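Subclass B3 metallo-beta-lactamase (Sphingobium indicum, PDB 7LUU) degrades beta-lactam antibiotics by hydrolysis, in an active site built around two zinc ions. Local coordinates at residues A[42-47]-A[134-139]; A[59-64]-A[105-110]; A[119-122]-A[126-129]; A[206-211]-A[256-261]. All blocks are in the same frame, centred on the assembly; numbering follows the deposited sequence.

Interaction 1: A[42-47]-A[134-139]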
loop_
_atom_site.group_PDB
_atom_site.type_symbol
_atom_site.label_atom_id
_atom_site.label_comp_id
_atom_site.label_asym_id
_atom_site.label_seq_id
_atom_site.Cartn_x
_atom_site.Cartn_y
_atom_site.Cartn_z
ATOM N N PRO A 42 3.282 5.412 21.797
ATOM C CA PRO A 42 2.846 6.363 20.766
ATOM C C PRO A 42 2.687 5.718 19.404
ATOM O O PRO A 42 2.002 6.277 18.520
ATOM C CB PRO A 42 3.977 7.400 20.719
ATOM C CG PRO A 42 5.149 6.724 21.342
ATOM C CD PRO A 42 4.619 5.717 22.347
ATOM N N LEU A 43 3.395 4.618 19.183
ATOM C CA LEU A 43 3.384 4.036 17.845
ATOM C C LEU A 43 2.230 3.047 17.640
ATOM O O LEU A 43 1.917 2.684 16.489
ATOM C CB LEU A 43 4.727 3.334 17.600
ATOM C CG LEU A 43 5.992 4.169 17.778
ATOM C CD1 LEU A 43 7.206 3.344 17.277
ATOM C CD2 LEU A 43 5.813 5.515 17.049
ATOM N N THR A 44 1.552 2.648 18.713
ATOM C CA THR A 44 0.377 1.773 18.549
ATOM C C THR A 44 -0.890 2.356 19.147
ATOM O O THR A 44 -1.936 1.688 19.109
ATOM C CB THR A 44 0.608 0.402 19.183
ATOM O OG1 THR A 44 0.815 0.574 20.613
ATOM C CG2 THR A 44 1.803 -0.297 18.517
ATOM N N ARG A 45 -0.855 3.584 19.679
ATOM C CA ARG A 45 -2.066 4.151 20.261
ATOM C C ARG A 45 -3.166 4.196 19.190
ATOM O O ARG A 45 -2.892 4.638 18.068
ATOM C CB ARG A 45 -1.709 5.545 20.858
ATOM C CG ARG A 45 -2.836 6.256 21.625
ATOM C CD ARG A 45 -2.404 7.662 22.164
ATOM N NE ARG A 45 -1.208 7.502 22.978
ATOM C CZ ARG A 45 -0.034 8.060 22.689
ATOM N NH1 ARG A 45 0.125 8.815 21.617
ATOM N NH2 ARG A 45 1.022 7.747 23.450
ATOM N N PRO A 46 -4.371 3.629 19.442
ATOM C CA PRO A 46 -5.326 3.343 18.349
ATOM C C PRO A 46 -5.846 4.584 17.654
ATOM O O PRO A 46 -5.980 5.670 18.259
ATOM C CB PRO A 46 -6.492 2.639 19.060
ATOM C CG PRO A 46 -5.852 2.104 20.331
ATOM C CD PRO A 46 -4.853 3.084 20.748
ATOM N N MET A 47 -6.097 4.427 16.362
ATOM C CA MET A 47 -6.808 5.405 15.538
ATOM C C MET A 47 -8.071 4.812 14.930
ATOM O O MET A 47 -8.140 3.638 14.644
ATOM C CB MET A 47 -5.899 5.909 14.362
ATOM C CG MET A 47 -4.684 6.585 14.968
ATOM S SD MET A 47 -3.552 7.197 13.664
ATOM C CE MET A 47 -4.500 8.593 13.109
ATOM N N LEU A 134 6.087 -1.377 13.563
ATOM C CA LEU A 134 6.663 -2.596 12.953
ATOM C C LEU A 134 8.163 -2.427 12.730
ATOM O O LEU A 134 8.952 -3.342 12.998
ATOM C CB LEU A 134 5.979 -2.926 11.598
ATOM C CG LEU A 134 4.504 -3.304 11.749
ATOM C CD1 LEU A 134 3.825 -3.219 10.389
ATOM C CD2 LEU A 134 4.444 -4.712 12.374
ATOM N N ALA A 135 8.582 -1.239 12.278
ATOM C CA ALA A 135 9.997 -0.994 12.089
ATOM C C ALA A 135 10.734 -1.038 13.425
ATOM O O ALA A 135 11.851 -1.571 13.498
ATOM C CB ALA A 135 10.228 0.346 11.358
ATOM N N ARG A 136 10.142 -0.432 14.454
ATOM C CA ARG A 136 10.747 -0.457 15.786
ATOM C C ARG A 136 10.968 -1.888 16.238
ATOM O O ARG A 136 12.066 -2.260 16.708
ATOM C CB ARG A 136 9.855 0.291 16.782
ATOM C CG ARG A 136 10.328 0.150 18.289
ATOM C CD ARG A 136 9.285 0.723 19.226
ATOM N NE ARG A 136 8.038 -0.009 19.105
ATOM C CZ ARG A 136 6.871 0.392 19.625
ATOM N NH1 ARG A 136 5.745 -0.294 19.408
ATOM N NH2 ARG A 136 6.815 1.538 20.257
ATOM N N ASP A 137 9.942 -2.716 16.102
ATOM C CA ASP A 137 9.982 -4.036 16.728
ATOM C C ASP A 137 10.856 -5.013 15.946
ATOM O O ASP A 137 11.424 -5.955 16.540
ATOM C CB ASP A 137 8.556 -4.598 16.840
ATOM C CG ASP A 137 7.740 -3.998 18.050
ATOM O OD1 ASP A 137 8.166 -3.015 18.696
ATOM O OD2 ASP A 137 6.670 -4.593 18.386
ATOM N N THR A 138 11.012 -4.794 14.661
ATOM C CA THR A 138 11.719 -5.724 13.758
ATOM C C THR A 138 13.123 -5.281 13.367
ATOM O O THR A 138 13.942 -6.144 12.996
ATOM C CB THR A 138 10.999 -5.942 12.434
ATOM O OG1 THR A 138 10.891 -4.720 11.703
ATOM C CG2 THR A 138 9.575 -6.505 12.623
ATOM N N GLY A 139 13.371 -3.986 13.357
ATOM C CA GLY A 139 14.592 -3.393 12.863
ATOM C C GLY A 139 14.591 -3.162 11.370
ATOM O O GLY A 139 15.610 -2.699 10.827
#
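L43 and R136 extend to meet each other where the N-terminal arm lies on helix 131-138, an outer helix of the alpha-beta/beta-alpha sandwich that defines the metallo-beta-lactamase fold. The leucine sets CD1 over one face of the guanidinium, 3.4 Å above its plane and displaced from the middle of the group, and CD1 of L43 is 3.5 Å from NH2 of R136. Arginine suits the place because the faces of its cationic end accept a methyl while the N-H groups at the rim still serve polar partners. T44 brings in its methyl at about a right angle, CG2 standing 4.0 Å from NH1 of R136.

The arginine chain is straight until it bends at chi3 (62°), and that bend sends NE toward the next residue of its own helix. There NE of R136 forms a salt bridge with OD1 of D137 at 3.0 Å, met on the syn side but 33° out of the carboxylate plane. A second salt bridge joins NH1 to D41, whose other oxygen takes the backbone N of L43, so one aspartate positions both partners. Beyond them L43 rests on A132, A133 and P171. The helix closes with a doubly gripped carbonyl: T138 OG1 donates to L134 O at 2.7 Å, and T138 N reaches the same oxygen at 3.0 Å from the opposite face of its plane.

Interaction 2: A[59-64]-A[105-110]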
loop_
_atom_site.group_PDB
_atom_site.type_symbol
_atom_site.label_atom_id
_atom_site.label_comp_id
_atom_site.label_asym_id
_atom_site.label_seq_id
_atom_site.Cartn_x
_atom_site.Cartn_y
_atom_site.Cartn_z
ATOM N N LEU A 59 -8.580 -12.162 9.621
ATOM C CA LEU A 59 -8.550 -13.268 8.656
ATOM C C LEU A 59 -7.352 -14.144 8.975
ATOM O O LEU A 59 -6.290 -13.627 9.336
ATOM C CB LEU A 59 -8.417 -12.741 7.222
ATOM C CG LEU A 59 -9.624 -11.954 6.670
ATOM C CD1 LEU A 59 -9.267 -11.420 5.272
ATOM C CD2 LEU A 59 -10.934 -12.848 6.612
ATOM N N PRO A 60 -7.440 -15.455 8.786
ATOM C CA PRO A 60 -6.256 -16.246 8.938
ATOM C C PRO A 60 -5.220 -15.844 7.905
ATOM O O PRO A 60 -5.548 -15.614 6.728
ATOM C CB PRO A 60 -6.745 -17.685 8.674
ATOM C CG PRO A 60 -7.942 -17.500 7.689
ATOM C CD PRO A 60 -8.602 -16.216 8.234
ATOM N N PRO A 61 -3.961 -15.783 8.274
ATOM C CA PRO A 61 -2.927 -15.541 7.254
ATOM C C PRO A 61 -2.856 -16.704 6.279
ATOM O O PRO A 61 -3.138 -17.875 6.618
ATOM C CB PRO A 61 -1.629 -15.371 8.075
ATOM C CG PRO A 61 -1.944 -16.096 9.392
ATOM C CD PRO A 61 -3.417 -15.971 9.630
ATOM N N GLU A 62 -2.576 -16.365 5.017
ATOM C CA GLU A 62 -2.681 -17.356 3.926
ATOM C C GLU A 62 -1.529 -17.144 2.961
ATOM O O GLU A 62 -1.096 -16.000 2.745
ATOM C CB GLU A 62 -4.012 -17.231 3.149
ATOM C CG GLU A 62 -5.220 -17.646 3.981
ATOM C CD GLU A 62 -6.556 -17.554 3.263
ATOM O OE1 GLU A 62 -6.965 -16.462 2.872
ATOM O OE2 GLU A 62 -7.219 -18.618 3.142
ATOM N N ARG A 63 -1.041 -18.250 2.389
ATOM C CA ARG A 63 -0.076 -18.196 1.280
ATOM C C ARG A 63 -0.819 -17.773 0.023
ATOM O O ARG A 63 -1.936 -18.255 -0.246
ATOM C CB ARG A 63 0.593 -19.566 1.044
ATOM C CG ARG A 63 1.591 -19.566 -0.135
ATOM C CD ARG A 63 1.895 -21.048 -0.593
ATOM N NE ARG A 63 2.212 -21.856 0.566
ATOM C CZ ARG A 63 3.354 -21.796 1.223
ATOM N NH1 ARG A 63 4.310 -20.982 0.819
ATOM N NH2 ARG A 63 3.557 -22.569 2.293
ATOM N N VAL A 64 -0.246 -16.823 -0.716
ATOM C CA VAL A 64 -0.773 -16.403 -2.005
ATOM C C VAL A 64 -0.256 -17.353 -3.066
ATOM O O VAL A 64 -1.022 -18.033 -3.755
ATOM C CB VAL A 64 -0.349 -14.958 -2.317
ATOM C CG1 VAL A 64 -0.833 -14.470 -3.693
ATOM C CG2 VAL A 64 -1.002 -13.972 -1.298
ATOM N N VAL A 105 2.297 -13.009 11.327
ATOM C CA VAL A 105 3.588 -13.461 10.799
ATOM C C VAL A 105 4.037 -14.716 11.564
ATOM O O VAL A 105 4.467 -15.717 10.976
ATOM C CB VAL A 105 4.619 -12.314 10.941
ATOM C CG1 VAL A 105 6.007 -12.780 10.605
ATOM C CG2 VAL A 105 4.243 -11.176 9.975
ATOM N N ARG A 106 3.871 -14.688 12.888
ATOM C CA ARG A 106 4.212 -15.847 13.709
ATOM C C ARG A 106 3.320 -17.047 13.434
ATOM O O ARG A 106 3.782 -18.211 13.507
ATOM C CB ARG A 106 4.132 -15.432 15.181
ATOM C CG ARG A 106 5.322 -14.566 15.593
ATOM C CD ARG A 106 5.227 -14.322 17.125
ATOM N NE ARG A 106 6.312 -13.453 17.509
ATOM C CZ ARG A 106 6.146 -12.163 17.781
ATOM N NH1 ARG A 106 7.206 -11.417 18.085
ATOM N NH2 ARG A 106 4.916 -11.643 17.772
ATOM N N LYS A 107 2.025 -16.817 13.149
ATOM C CA LYS A 107 1.131 -17.945 12.882
ATOM C C LYS A 107 1.568 -18.723 11.660
ATOM O O LYS A 107 1.355 -19.939 11.583
ATOM C CB LYS A 107 -0.284 -17.443 12.662
ATOM C CG LYS A 107 -0.979 -16.934 13.870
ATOM C CD LYS A 107 -2.348 -16.330 13.484
ATOM C CE LYS A 107 -3.118 -16.005 14.788
ATOM N NZ LYS A 107 -4.464 -15.507 14.476
ATOM N N LEU A 108 2.192 -18.046 10.696
ATOM C CA LEU A 108 2.740 -18.682 9.501
ATOM C C LEU A 108 4.062 -19.393 9.765
ATOM O O LEU A 108 4.604 -19.990 8.823
ATOM C CB LEU A 108 2.952 -17.646 8.397
ATOM C CG LEU A 108 1.660 -17.013 7.826
ATOM C CD1 LEU A 108 2.070 -15.935 6.767
ATOM C CD2 LEU A 108 0.850 -18.117 7.118
ATOM N N GLY A 109 4.626 -19.270 10.968
ATOM C CA GLY A 109 5.864 -19.914 11.325
ATOM C C GLY A 109 7.090 -19.072 11.157
ATOM O O GLY A 109 8.202 -19.606 11.218
ATOM N N PHE A 110 6.937 -17.761 10.979
ATOM C CA PHE A 110 8.077 -16.886 10.741
ATOM C C PHE A 110 8.405 -16.075 12.001
ATOM O O PHE A 110 7.544 -15.844 12.870
ATOM C CB PHE A 110 7.754 -15.919 9.585
ATOM C CG PHE A 110 7.633 -16.596 8.225
ATOM C CD1 PHE A 110 8.750 -17.056 7.587
ATOM C CD2 PHE A 110 6.416 -16.648 7.587
ATOM C CE1 PHE A 110 8.684 -17.656 6.344
ATOM C CE2 PHE A 110 6.317 -17.275 6.318
ATOM C CZ PHE A 110 7.430 -17.773 5.717
HETATM O O HOH W 1 -5.782 -13.646 12.102
#
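The pyrrolidine ring of P61 lies against L108 and K107, its CB, CG and CD making the contact. P61 CB lies 3.7 Å from CG of L108 and 3.8 Å from CD2 of L108, the two side chains lying alongside one another and pointing opposite ways. K107 crosses the ring at about a right angle: its CB is 3.9 Å from P61 CG, and its CD lies 4.0 Å from P61 CD. Lysine fits here because its extended chain offers methylenes to the proline while carrying the ammonium out to solvent, where a water joins K107 NZ (3.3 Å, weak) to L59 O (2.8 Å). Proline suits an extended run leading into a strand, being rigid and needing no partner for an N-H.

After the last turn of helix 98-107, G109 with its positive phi makes a Schellman motif that turns the chain toward F110. The contact thus ties this end of the helix to the entry of strand 62-65, outermost in the seven-stranded sheet. Strand 68-70 lies next to it, pairing L70 with E62 and receiving L108 on Y69, while F110 meets the Y69 ring edge-to-face.

Interaction 3: A[119-122]-A[126-129]. With ZN (zinc ion), chain C; ZN (zinc ion), chain B.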
loop_
_atom_site.group_PDB
_atom_site.type_symbol
_atom_site.label_atom_id
_atom_site.label_comp_id
_atom_site.label_asym_id
_atom_site.label_seq_id
_atom_site.Cartn_x
_atom_site.Cartn_y
_atom_site.Cartn_z
ATOM N N LEU A 119 7.693 -2.191 2.849
ATOM C CA LEU A 119 7.391 -1.322 1.692
ATOM C C LEU A 119 6.092 -0.544 1.968
ATOM O O LEU A 119 5.172 -1.070 2.563
ATOM C CB LEU A 119 7.237 -2.172 0.405
ATOM C CG LEU A 119 8.343 -3.240 0.250
ATOM C CD1 LEU A 119 8.096 -3.883 -1.135
ATOM C CD2 LEU A 119 9.766 -2.732 0.340
ATOM N N SER A 120 6.017 0.718 1.545
ATOM C CA SER A 120 4.846 1.565 1.834
ATOM C C SER A 120 4.166 2.014 0.535
ATOM O O SER A 120 4.817 2.651 -0.298
ATOM C CB SER A 120 5.283 2.783 2.660
ATOM O OG SER A 120 4.220 3.725 2.808
ATOM N N THR A 121 2.848 1.714 0.389
ATOM C CA THR A 121 2.152 2.174 -0.806
ATOM C C THR A 121 1.767 3.643 -0.728
ATOM O O THR A 121 1.567 4.283 -1.785
ATOM C CB THR A 121 0.869 1.348 -1.083
ATOM O OG1 THR A 121 -0.058 1.398 0.022
ATOM C CG2 THR A 121 1.225 -0.144 -1.439
ATOM N N GLU A 122 1.518 4.155 0.486
ATOM C CA GLU A 122 1.055 5.547 0.646
ATOM C C GLU A 122 1.139 6.012 2.092
ATOM O O GLU A 122 0.968 5.204 3.037
ATOM C CB GLU A 122 -0.392 5.731 0.158
ATOM C CG GLU A 122 -1.420 4.844 0.978
ATOM C CD GLU A 122 -2.860 5.223 0.674
ATOM O OE1 GLU A 122 -3.450 4.568 -0.243
ATOM O OE2 GLU A 122 -3.416 6.098 1.348
ATOM N N ASP A 126 -4.208 4.611 7.382
ATOM C CA ASP A 126 -4.777 3.269 7.277
ATOM C C ASP A 126 -3.847 2.319 6.535
ATOM O O ASP A 126 -4.137 1.124 6.469
ATOM C CB ASP A 126 -6.181 3.288 6.599
ATOM C CG ASP A 126 -6.193 4.006 5.221
ATOM O OD1 ASP A 126 -5.476 5.017 5.024
ATOM O OD2 ASP A 126 -6.985 3.573 4.347
ATOM N N HIS A 127 -2.702 2.805 6.003
ATOM C CA HIS A 127 -1.700 1.926 5.407
ATOM C C HIS A 127 -0.349 2.097 6.027
ATOM O O HIS A 127 0.426 1.154 6.069
ATOM C CB HIS A 127 -1.585 2.179 3.865
ATOM C CG HIS A 127 -2.930 2.205 3.197
ATOM N ND1 HIS A 127 -3.544 1.044 2.765
ATOM C CD2 HIS A 127 -3.818 3.199 2.993
ATOM C CE1 HIS A 127 -4.764 1.335 2.306
ATOM N NE2 HIS A 127 -4.945 2.636 2.427
ATOM N N ALA A 128 -0.039 3.287 6.525
ATOM C CA ALA A 128 1.251 3.498 7.156
ATOM C C ALA A 128 1.174 3.566 8.672
ATOM O O ALA A 128 2.217 3.702 9.300
ATOM C CB ALA A 128 1.873 4.808 6.625
ATOM N N GLY A 129 -0.030 3.555 9.235
ATOM C CA GLY A 129 -0.190 3.810 10.650
ATOM C C GLY A 129 0.624 2.886 11.537
ATOM O O GLY A 129 1.163 3.338 12.564
HETATM ZN ZN ZN C . -6.678 3.649 2.284
HETATM ZN ZN ZN B . -5.126 6.947 1.421
HETATM O O HOH W 2 -6.421 4.115 0.283
HETATM O O HOH W 3 -6.125 5.811 2.624
#
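The Glu-X-His-X-Asp-His zinc motif supplies this contact: E122 is its first ligand, D126 and H127 its last two. A histidine usually stands first in this family motif, but here OE2 of E122 binds the zinc ion of chain B at 1.9 Å. D126 OD2 at 2.1 Å and H127 NE2 at 2.0 Å both hold the zinc ion of chain C. The glutamate crosses the imidazole obliquely, its carboxylate plane 35° from the ring, and E122 CD comes within 3.2 Å of H127 CD2. CG of E122 is tucked in over its own backbone (chi1 62°), and from there the straight chain reaches the metal past H127.

The motif occupies the loop and short helix 125-128 that follow strand 115-119, at the rim of the alpha-beta/beta-alpha sandwich where the family places its metals. H124 and H200 complete the first zinc site, H267 the second. One water bridges the ions, 1.9 Å from zinc of chain B and 2.3 Å from zinc of chain C; it lies in the H127 ring plane at the edge and donates to D126 OD1 at 2.6 Å. A second water on the zinc ion of chain C donates to E122 OE1, 3.1 Å away. In the second shell, D91 is hydrogen-bonded to T121 OG1. A128 is small enough to set CB against the carbonyl O of E122.

Interaction 4: A[206-211]-A[256-261]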
loop_
_atom_site.group_PDB
_atom_site.type_symbol
_atom_site.label_atom_id
_atom_site.label_comp_id
_atom_site.label_asym_id
_atom_site.label_seq_id
_atom_site.Cartn_x
_atom_site.Cartn_y
_atom_site.Cartn_z
ATOM N N THR A 206 3.252 1.367 -6.159
ATOM C CA THR A 206 2.852 -0.020 -6.371
ATOM C C THR A 206 4.115 -0.865 -6.473
ATOM O O THR A 206 5.149 -0.404 -6.934
ATOM C CB THR A 206 2.016 -0.072 -7.664
ATOM O OG1 THR A 206 0.774 0.572 -7.419
ATOM C CG2 THR A 206 1.785 -1.530 -8.203
ATOM N N TRP A 207 4.038 -2.106 -5.996
ATOM C CA TRP A 207 5.180 -3.004 -5.934
ATOM C C TRP A 207 4.896 -4.256 -6.731
ATOM O O TRP A 207 3.831 -4.845 -6.554
ATOM C CB TRP A 207 5.416 -3.371 -4.434
ATOM C CG TRP A 207 5.466 -2.141 -3.544
ATOM C CD1 TRP A 207 4.401 -1.557 -2.842
ATOM C CD2 TRP A 207 6.578 -1.264 -3.388
ATOM N NE1 TRP A 207 4.856 -0.406 -2.194
ATOM C CE2 TRP A 207 6.169 -0.192 -2.538
ATOM C CE3 TRP A 207 7.911 -1.289 -3.887
ATOM C CZ2 TRP A 207 7.050 0.822 -2.144
ATOM C CZ3 TRP A 207 8.767 -0.309 -3.486
ATOM C CH2 TRP A 207 8.329 0.763 -2.629
ATOM N N SER A 208 5.898 -4.753 -7.487
ATOM C CA SER A 208 5.690 -5.993 -8.212
ATOM C C SER A 208 6.874 -6.932 -8.040
ATOM O O SER A 208 8.032 -6.509 -7.889
ATOM C CB SER A 208 5.456 -5.715 -9.728
ATOM O OG SER A 208 6.663 -5.159 -10.307
ATOM N N TRP A 209 6.572 -8.230 -8.103
ATOM C CA TRP A 209 7.636 -9.196 -8.010
ATOM C C TRP A 209 7.115 -10.549 -8.462
ATOM O O TRP A 209 5.910 -10.787 -8.519
ATOM C CB TRP A 209 8.138 -9.268 -6.543
ATOM C CG TRP A 209 7.133 -9.927 -5.579
ATOM C CD1 TRP A 209 7.091 -11.232 -5.133
ATOM C CD2 TRP A 209 6.003 -9.260 -4.968
ATOM N NE1 TRP A 209 6.019 -11.412 -4.263
ATOM C CE2 TRP A 209 5.363 -10.214 -4.116
ATOM C CE3 TRP A 209 5.532 -7.961 -5.010
ATOM C CZ2 TRP A 209 4.193 -9.919 -3.382
ATOM C CZ3 TRP A 209 4.344 -7.632 -4.230
ATOM C CH2 TRP A 209 3.709 -8.637 -3.444
ATOM N N ASN A 210 8.048 -11.464 -8.742
ATOM C CA ASN A 210 7.720 -12.857 -9.086
ATOM C C ASN A 210 7.747 -13.747 -7.845
ATOM O O ASN A 210 8.636 -13.620 -6.990
ATOM C CB ASN A 210 8.746 -13.389 -10.085
ATOM C CG ASN A 210 8.379 -13.105 -11.538
ATOM O OD1 ASN A 210 7.303 -12.566 -11.820
ATOM N ND2 ASN A 210 9.274 -13.491 -12.479
ATOM N N ALA A 211 6.753 -14.641 -7.759
ATOM C CA ALA A 211 6.698 -15.699 -6.759
ATOM C C ALA A 211 6.665 -17.011 -7.505
ATOM O O ALA A 211 5.975 -17.124 -8.528
ATOM C CB ALA A 211 5.462 -15.545 -5.842
ATOM N N GLY A 256 -1.844 -0.762 -16.793
ATOM C CA GLY A 256 -2.101 -1.504 -18.021
ATOM C C GLY A 256 -0.882 -2.215 -18.588
ATOM O O GLY A 256 -1.045 -3.228 -19.281
ATOM N N ALA A 257 0.325 -1.727 -18.304
ATOM C CA ALA A 257 1.571 -2.322 -18.788
ATOM C C ALA A 257 2.094 -3.466 -17.919
ATOM O O ALA A 257 2.890 -4.283 -18.402
ATOM C CB ALA A 257 2.681 -1.268 -18.881
ATOM N N LEU A 258 1.717 -3.531 -16.640
ATOM C CA LEU A 258 2.322 -4.501 -15.756
ATOM C C LEU A 258 1.939 -5.910 -16.130
ATOM O O LEU A 258 0.786 -6.189 -16.468
ATOM C CB LEU A 258 1.861 -4.266 -14.312
ATOM C CG LEU A 258 2.529 -3.163 -13.566
ATOM C CD1 LEU A 258 1.802 -2.895 -12.250
ATOM C CD2 LEU A 258 4.036 -3.474 -13.392
ATOM N N LYS A 259 2.906 -6.810 -15.991
ATOM C CA LYS A 259 2.606 -8.227 -15.956
ATOM C C LYS A 259 1.989 -8.464 -14.580
ATOM O O LYS A 259 2.547 -8.065 -13.541
ATOM C CB LYS A 259 3.881 -9.061 -16.128
ATOM C CG LYS A 259 3.652 -10.540 -16.304
ATOM C CD LYS A 259 2.916 -10.742 -17.597
ATOM C CE LYS A 259 2.831 -12.182 -18.045
ATOM N NZ LYS A 259 2.146 -12.198 -19.383
ATOM N N CYS A 260 0.863 -9.115 -14.599
ATOM C CA CYS A 260 -0.013 -9.060 -13.439
ATOM C C CYS A 260 -0.843 -10.331 -13.451
ATOM O O CYS A 260 -2.003 -10.386 -13.923
ATOM C CB CYS A 260 -0.885 -7.818 -13.577
ATOM S SG CYS A 260 -2.211 -7.700 -12.319
ATOM N N ASP A 261 -0.227 -11.408 -12.957
ATOM C CA ASP A 261 -0.947 -12.648 -12.789
ATOM C C ASP A 261 -1.783 -12.644 -11.514
ATOM O O ASP A 261 -2.783 -13.385 -11.399
ATOM C CB ASP A 261 0.047 -13.782 -12.684
ATOM C CG ASP A 261 0.768 -14.046 -13.988
ATOM O OD1 ASP A 261 0.087 -14.136 -15.052
ATOM O OD2 ASP A 261 2.038 -14.064 -13.938
#
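OG1 of T206 is gripped by two partners, the hydroxyl of T197 and the backbone N of S224, and this fixes the rotation of the side chain so that its methyl is left for L258. The torsion that puts OG1 anti to the carbonyl carbon (chi1 -70°) places CG2 anti to the backbone N, and T206 CG2 then sits 4.3 Å from CD1 of L258. Threonine serves well in such a place, with one branch for polar partners and another for apolar packing. Two residues along, S208 faces the same way and offers a smaller group: its OG is 4.4 Å from CD2 of L258, a loose contact; the hydroxyl's hydrogen bond goes to NE2 of H195.

L258 spreads its two methyls over strand 205-213, one on T206 and one near S208, and it also rests on H195 of the adjoining strand 190-196. Leucine fills this spot because its forked end can span two positions of a strand. It is the first residue to leave helical geometry after helix 242-257, so the contact lies where the chain leaves the helix. The segment that follows is tied down in other ways: C260 forms a disulfide with C283, and OD2 of D261 accepts from N of A219.

W207, between the two contact residues, points away and packs on I90 of the other sheet. Strand 216-223, helix 242-257 and strand 262-265, whose strands are parallel neighbours, make a beta-alpha-beta crossover, and L258 seats its returning arm on the outer side of one sheet of the metallo-beta-lactamase sandwich.

In the fold
The centre of interaction 3, which carries ligands of both zinc ions, lies about 5 Å from the centre of the chain. Interactions 2 and 3 are nested within the sequence loop that interaction 1 closes. Interaction 1 has its centre about 13 Å from that of interaction 3, helix 131-138 following the metal-bearing helix 125-128. Interaction 2, at the surface, has its centre about 20 Å from that of interaction 3. Interaction 4 lies across the chain's centre from interaction 1, their centres about 29 Å apart, yet it touches interaction 3: the indole of W207 packs on L119, S120 and T121, with W207 CZ2 3.4 Å from S120 O. One sheet backs the loop that carries E122.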